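Local structure of SidF, inhibitor of growth family, member 3 (Legionella pneumophila subsp. pneumophila, 4FYE) at residues A[363-368]-A[431-437]. The protein probably removes a phosphate from phosphatidylinositol phosphates, acting as a membrane-associated phosphoinositide phosphatase of Legionella. The protein carries 1 engineered substitution. Sequence-based numbering, arbitrary orientation.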
# COMPACT_ATOMS: atom_id res chain seq x y z
N THR A 363 8.16 13.10 2.15
CA THR A 363 9.28 13.77 2.80
C THR A 363 8.76 14.74 3.89
O THR A 363 8.40 15.91 3.65
CB THR A 363 10.51 14.16 1.88
OG1 THR A 363 11.29 15.29 2.40
CG2 THR A 363 10.20 14.35 0.55
N ALA A 364 8.68 14.18 5.09
CA ALA A 364 8.11 14.80 6.24
C ALA A 364 8.68 16.16 6.49
O ALA A 364 7.96 17.04 6.99
CB ALA A 364 8.38 13.94 7.44
N GLY A 365 9.96 16.38 6.17
CA GLY A 365 10.53 17.74 6.47
C GLY A 365 10.38 18.86 5.45
O GLY A 365 10.82 19.94 5.70
N GLN A 366 9.81 18.56 4.29
CA GLN A 366 9.81 19.46 3.12
C GLN A 366 9.20 20.80 3.40
O GLN A 366 8.19 20.89 4.06
CB GLN A 366 8.99 18.83 2.03
CG GLN A 366 9.33 19.30 0.64
CD GLN A 366 8.60 18.55 -0.42
OE1 GLN A 366 8.06 19.17 -1.33
NE2 GLN A 366 8.59 17.21 -0.34
N ARG A 367 9.76 21.87 2.86
CA ARG A 367 9.32 23.20 3.22
C ARG A 367 8.62 24.01 2.14
O ARG A 367 8.08 25.08 2.41
CB ARG A 367 10.51 24.01 3.79
CG ARG A 367 10.86 23.52 5.17
CD ARG A 367 11.50 24.58 5.98
NE ARG A 367 11.46 24.25 7.39
CZ ARG A 367 12.54 24.13 8.15
NH1 ARG A 367 13.77 24.28 7.62
NH2 ARG A 367 12.39 23.82 9.43
N VAL A 368 8.69 23.55 0.92
CA VAL A 368 7.93 24.16 -0.12
C VAL A 368 7.08 23.08 -0.78
O VAL A 368 7.49 21.92 -0.78
CB VAL A 368 8.81 24.82 -1.18
CG1 VAL A 368 9.51 26.03 -0.57
CG2 VAL A 368 9.76 23.81 -1.81
N LEU A 431 15.27 24.32 2.09
CA LEU A 431 14.08 23.73 1.46
C LEU A 431 13.55 22.51 2.17
O LEU A 431 12.55 22.00 1.80
CB LEU A 431 14.32 23.35 0.00
CG LEU A 431 14.69 24.51 -0.88
CD1 LEU A 431 15.03 23.96 -2.23
CD2 LEU A 431 13.59 25.57 -0.92
N SER A 432 14.20 22.02 3.19
CA SER A 432 13.64 20.86 3.85
C SER A 432 14.46 20.65 5.11
O SER A 432 15.53 21.22 5.26
CB SER A 432 13.67 19.64 2.90
OG SER A 432 13.15 18.48 3.50
N ASP A 433 13.93 19.86 6.03
CA ASP A 433 14.56 19.68 7.29
C ASP A 433 14.68 18.14 7.37
O ASP A 433 13.70 17.46 7.61
CB ASP A 433 13.63 20.25 8.34
CG ASP A 433 14.13 20.02 9.78
OD1 ASP A 433 15.25 19.49 10.02
OD2 ASP A 433 13.38 20.40 10.70
N ASN A 434 15.87 17.60 7.11
CA ASN A 434 16.16 16.18 7.13
C ASN A 434 15.98 15.51 8.50
O ASN A 434 15.79 14.30 8.56
CB ASN A 434 17.62 15.89 6.73
CG ASN A 434 18.02 16.42 5.34
OD1 ASN A 434 17.19 16.68 4.47
ND2 ASN A 434 19.34 16.59 5.15
N SER A 435 16.00 16.30 9.57
CA SER A 435 16.04 15.80 10.93
C SER A 435 14.70 15.43 11.60
O SER A 435 14.72 14.81 12.68
CB SER A 435 16.75 16.80 11.85
OG SER A 435 15.83 17.81 12.23
N VAL A 436 13.59 15.84 11.01
CA VAL A 436 12.26 15.53 11.51
C VAL A 436 12.03 14.03 11.84
O VAL A 436 11.34 13.73 12.78
CB VAL A 436 11.17 15.94 10.49
CG1 VAL A 436 9.79 15.48 10.99
CG2 VAL A 436 11.18 17.44 10.28
N THR A 437 12.59 13.11 11.04
CA THR A 437 12.28 11.68 11.08
C THR A 437 13.47 10.93 11.67
O THR A 437 13.40 9.68 11.83
CB THR A 437 12.07 11.09 9.65
OG1 THR A 437 13.27 11.37 8.88
CG2 THR A 437 10.84 11.67 8.96
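The Arg367 guanidinium carries CB of Asp433 over one of its faces, 3.8 Å above the plane and displaced toward the rim, while the carbonyl oxygen of Ser432 approaches it obliquely. Its NH2 lies 3.8 Å from Asp433 OD2, a long salt bridge; because that oxygen sits well out of the guanidinium plane, the attraction is one of charge without a directed N-H. Guanidinium and carboxylate planes are turned 31° apart. OD1 of Asp433 accepts the Ser435 hydroxyl at 2.8 Å from OG, on the syn side but tilted out of the carboxylate plane, which helps hold the carboxylate's rotation. Two backbone hydrogen bonds join the loops: Arg367 N to Leu431 O, 3.0 Å, and Asp433 N to Gly365 O, 3.1 Å, the latter bent to 137° at the hydrogen. These loops follow strands 353-360 and 402-416, parallel neighbours in the mixed four-stranded sheet, and lead to helices 373-387 and 438-458; the first contains a type I turn from Thr363 to Gln366. Gly365 CA also offers a C-H to Asp433 O, at 3.4 Å. From within the turn, CB of Ala364 meets Thr437 CG2 at 3.7 Å and Val436 CG1 at 4.1 Å, and Phe377 of helix 373-387 touches all three side chains.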